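Local structure of translocator protein BipD (Burkholderia pseudomallei, 3NFT) at residues Q152-A155 against D156-K160; R72-L75 against T76-D79. The protein is required for invasion of epithelial cells and survival inside host cells, and probably regulates secretion of the effectors BipB and BipC by the type III secretion system. One frame throughout, in Å; residues are numbered along the deposited sequence. Where two conformers were deposited one is given.

Contact 1: Q152-A155 against D156-K160; sequences QSVA and DVMSK
Met158, in the conformer described, folds back over the preceding turn of its own helix and lays its thioether against Val154, on the tightly packed side of this contact. Its CG sits 3.2 Å from Val154 O, and a bend at chi3 (-58°) turns the terminal methyl back, so that CE of Met158 lies 3.7 Å from CG1 of Val154. Phe54 of helix 41-56 touches Val154, Ala155 and Met158, while Val157 touches Leu183 and Val187 of helix 177-189. The backbone adds to this tight side with the i to i+4 ladder of an alpha-helix, here near the end of helix 121-160 in a predicted coiled coil: Met158 N donates to Val154 O at 2.9 Å, with an N-H...O angle of 158°. One residue on, the Ser159 N bond to Ala155 O is weak, and the hydroxyl OG of Ser159 donates to that same oxygen at 2.8 Å. With OG beside its own backbone N (chi1 -61°), the hydroxyl can reach back to this carbonyl. Toward the more exposed side, Asp156 and Lys160 form a salt bridge, NZ of Lys160 meeting the syn side of Asp156 OD1 at 2.7 Å.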
loop_
_atom_site.group_PDB
_atom_site.type_symbol
_atom_site.label_atom_id
_atom_site.label_comp_id
_atom_site.label_asym_id
_atom_site.label_seq_id
_atom_site.Cartn_x
_atom_site.Cartn_y
_atom_site.Cartn_z
ATOM N N GLN A 152 26.488 -16.674 19.615
ATOM C CA GLN A 152 27.867 -16.383 19.925
ATOM C C GLN A 152 28.196 -16.619 21.375
ATOM O O GLN A 152 29.225 -17.198 21.705
ATOM C CB GLN A 152 28.232 -14.954 19.496
ATOM C CG GLN A 152 29.681 -14.535 19.640
ATOM C CD GLN A 152 29.927 -13.151 19.034
ATOM O OE1 GLN A 152 28.987 -12.441 18.676
ATOM N NE2 GLN A 152 31.173 -12.772 18.885
ATOM N N SER A 153 27.308 -16.172 22.263
ATOM C CA SER A 153 27.570 -16.289 23.691
ATOM C C SER A 153 27.525 -17.757 24.135
ATOM O O SER A 153 28.251 -18.163 25.039
ATOM C CB SER A 153 26.578 -15.437 24.500
ATOM O OG SER A 153 25.274 -15.980 24.477
ATOM N N VAL A 154 26.701 -18.571 23.463
ATOM C CA VAL A 154 26.650 -20.014 23.723
ATOM C C VAL A 154 27.944 -20.668 23.220
ATOM O O VAL A 154 28.566 -21.443 23.905
ATOM C CB VAL A 154 25.397 -20.657 23.123
ATOM C CG1 VAL A 154 25.417 -22.174 23.296
ATOM C CG2 VAL A 154 24.106 -20.069 23.732
ATOM N N ALA A 155 28.393 -20.274 22.035
ATOM C CA ALA A 155 29.700 -20.752 21.565
ATOM C C ALA A 155 30.843 -20.392 22.490
ATOM O O ALA A 155 31.752 -21.188 22.714
ATOM C CB ALA A 155 29.954 -20.259 20.135
ATOM N N ASP A 156 30.780 -19.185 23.057
ATOM C CA ASP A 156 31.794 -18.673 23.956
ATOM C C ASP A 156 31.806 -19.538 25.230
ATOM O O ASP A 156 32.839 -20.044 25.644
ATOM C CB ASP A 156 31.454 -17.215 24.283
ATOM C CG ASP A 156 32.569 -16.459 24.981
ATOM O OD1 ASP A 156 33.640 -17.001 25.300
ATOM O OD2 ASP A 156 32.333 -15.244 25.226
ATOM N N VAL A 157 30.630 -19.734 25.861
ATOM C CA VAL A 157 30.589 -20.542 27.070
ATOM C C VAL A 157 30.984 -22.002 26.826
ATOM O O VAL A 157 31.656 -22.608 27.669
ATOM C CB VAL A 157 29.271 -20.391 27.834
ATOM C CG1 VAL A 157 28.181 -21.245 27.235
ATOM C CG2 VAL A 157 29.495 -20.737 29.315
ATOM N N MET A 158 30.616 -22.559 25.670
ATOM C CA MET A 158 30.954 -23.941 25.369
ATOM C C MET A 158 32.437 -24.099 25.073
ATOM O O MET A 158 32.948 -25.225 25.075
ATOM C CB MET A 158 30.091 -24.508 24.235
ATOM C CG MET A 158 28.623 -24.535 24.579
ATOM S SD MET A 158 27.649 -25.361 23.293
ATOM C CE MET A 158 28.026 -24.393 21.834
ATOM N N SER A 159 33.106 -22.980 24.781
ATOM C CA SER A 159 34.556 -22.975 24.608
ATOM C C SER A 159 35.229 -22.832 25.991
ATOM O O SER A 159 36.091 -23.620 26.351
ATOM C CB SER A 159 34.964 -21.838 23.693
ATOM O OG SER A 159 34.390 -21.978 22.409
ATOM N N LYS A 160 34.824 -21.819 26.753
ATOM C CA LYS A 160 35.381 -21.554 28.074
ATOM C C LYS A 160 35.246 -22.733 29.020
ATOM O O LYS A 160 36.164 -23.028 29.793
ATOM C CB LYS A 160 34.702 -20.334 28.698
ATOM C CG LYS A 160 35.094 -19.029 28.102
ATOM C CD LYS A 160 34.380 -17.868 28.788
ATOM C CE LYS A 160 35.143 -16.576 28.653
ATOM N NZ LYS A 160 35.349 -16.170 27.237
#

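Contact 2: R72-L75 against T76-D79; sequences RANL and TVFD
Asn74 caps the start of helix 76-103, its side-chain OD1 accepting from Thr76 in the manner of an Asx turn. Among the side-chain hydrogen bonds, Thr76 N reaches Asn74 OD1 at 3.1 Å and Thr76 OG1 reaches the same oxygen at 2.8 Å. Both donors come from one face of the amide plane, the backbone N lying 40° out of it. Two bonds to one oxygen restrict rotation of the amide. The chi1 of 176° carries CG of Asn74 away from its own N and beside its carbonyl carbon, bringing OD1 over the first turn.

Backbone bonds are weaker here. Val77 N makes a weak bond of 3.3 Å to Asn74 O. Leu75 O receives a weak i+3 bond from Phe78 N and a weak i+4 bond from Asp79 N, consistent with the first turn of a helix.

Apolar contact is modest: CD2 of Leu75 stands 4.3 Å from CE1 of Phe78. The buried Phe78 ring also packs on Gln152 and Ala155 of helix 121-160 and on Ala50 and Glu53 of helix 41-56, and it meets Phe151 with planes about 70° apart. In van der Waals contact with the backbone, CG2 of Val77 lies 3.4 Å from Asn74 O, and its side chain crosses that of Asn74 at about a right angle. At the Phe78 ring's edge, near its plane, lies Leu75 O, 3.5 Å from CD1 of Phe78.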
loop_
_atom_site.group_PDB
_atom_site.type_symbol
_atom_site.label_atom_id
_atom_site.label_comp_id
_atom_site.label_asym_id
_atom_site.label_seq_id
_atom_site.Cartn_x
_atom_site.Cartn_y
_atom_site.Cartn_z
ATOM N N ARG A 72 37.399 -25.513 20.388
ATOM C CA ARG A 72 36.744 -24.263 20.776
ATOM C C ARG A 72 36.395 -23.444 19.537
ATOM O O ARG A 72 36.932 -23.681 18.448
ATOM C CB ARG A 72 37.643 -23.496 21.730
ATOM C CG ARG A 72 37.808 -24.269 23.064
ATOM C CD ARG A 72 38.934 -23.803 23.859
ATOM N NE ARG A 72 39.423 -24.771 24.860
ATOM C CZ ARG A 72 39.530 -24.580 26.167
ATOM N NH1 ARG A 72 39.184 -23.423 26.737
ATOM N NH2 ARG A 72 40.016 -25.565 26.917
ATOM N N ALA A 73 35.524 -22.454 19.720
ATOM C CA ALA A 73 35.002 -21.646 18.654
ATOM C C ALA A 73 35.810 -20.374 18.433
ATOM O O ALA A 73 36.113 -19.651 19.382
ATOM C CB ALA A 73 33.506 -21.270 18.969
ATOM N N ASN A 74 36.069 -20.037 17.171
ATOM C CA ASN A 74 36.580 -18.737 16.754
ATOM C C ASN A 74 35.382 -17.813 16.729
ATOM O O ASN A 74 34.570 -17.821 15.808
ATOM C CB ASN A 74 37.264 -18.832 15.367
ATOM C CG ASN A 74 37.718 -17.505 14.837
ATOM O OD1 ASN A 74 37.526 -16.470 15.479
ATOM N ND2 ASN A 74 38.340 -17.512 13.621
ATOM N N LEU A 75 35.235 -17.027 17.788
ATOM C CA LEU A 75 34.009 -16.235 17.927
ATOM C C LEU A 75 33.919 -15.080 16.916
ATOM O O LEU A 75 32.847 -14.504 16.714
ATOM C CB LEU A 75 33.875 -15.697 19.359
ATOM C CG LEU A 75 33.868 -16.734 20.457
ATOM C CD1 LEU A 75 33.952 -16.031 21.838
ATOM C CD2 LEU A 75 32.610 -17.610 20.359
ATOM N N THR A 76 35.046 -14.717 16.311
ATOM C CA THR A 76 35.025 -13.633 15.339
ATOM C C THR A 76 34.139 -13.958 14.126
ATOM O O THR A 76 33.703 -13.034 13.433
ATOM C CB THR A 76 36.421 -13.250 14.834
ATOM O OG1 THR A 76 36.941 -14.253 13.934
ATOM C CG2 THR A 76 37.389 -13.043 16.033
ATOM N N VAL A 77 33.928 -15.240 13.829
ATOM C CA VAL A 77 33.024 -15.591 12.749
ATOM C C VAL A 77 31.610 -15.075 13.019
ATOM O O VAL A 77 30.862 -14.672 12.129
ATOM C CB VAL A 77 33.043 -17.133 12.550
ATOM C CG1 VAL A 77 32.181 -17.561 11.374
ATOM C CG2 VAL A 77 34.509 -17.644 12.399
ATOM N N PHE A 78 31.217 -15.111 14.277
ATOM C CA PHE A 78 29.935 -14.587 14.650
ATOM C C PHE A 78 29.872 -13.070 14.540
ATOM O O PHE A 78 28.847 -12.520 14.140
ATOM C CB PHE A 78 29.588 -15.014 16.093
ATOM C CG PHE A 78 29.518 -16.504 16.316
ATOM C CD1 PHE A 78 30.697 -17.255 16.471
ATOM C CD2 PHE A 78 28.301 -17.206 16.307
ATOM C CE1 PHE A 78 30.679 -18.614 16.634
ATOM C CE2 PHE A 78 28.283 -18.582 16.499
ATOM C CZ PHE A 78 29.470 -19.295 16.659
ATOM N N ASP A 79 30.956 -12.389 14.927
ATOM C CA ASP A 79 31.069 -10.952 14.723
ATOM C C ASP A 79 30.924 -10.583 13.256
ATOM O O ASP A 79 30.192 -9.670 12.914
ATOM C CB ASP A 79 32.396 -10.409 15.248
ATOM C CG ASP A 79 32.586 -10.662 16.734
ATOM O OD1 ASP A 79 31.674 -10.289 17.536
ATOM O OD2 ASP A 79 33.646 -11.237 17.096
#

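In the fold
From the N terminus, helices 30-35 and 41-56 come first, then the strand pair 61-63 and 66-68. The loop after them runs straight into helix 76-103 at contact 2. Contact 1 follows later, near the end of helix 121-160, so the two are in series and neither nests in nor crosses the other; both are local and neither closes a loop. In space their centres are about 9 Å apart, and they touch through two probable hydrogen bonds: the nitrogen Gln152 NE2 meets Asp79 OD1 at 2.9 Å, and the nitrogen Ala73 N meets Ser159 OG at 3.0 Å. These links fasten the loop and the start of helix 76-103 to helix 121-160, with helix 41-56 touching both contacts.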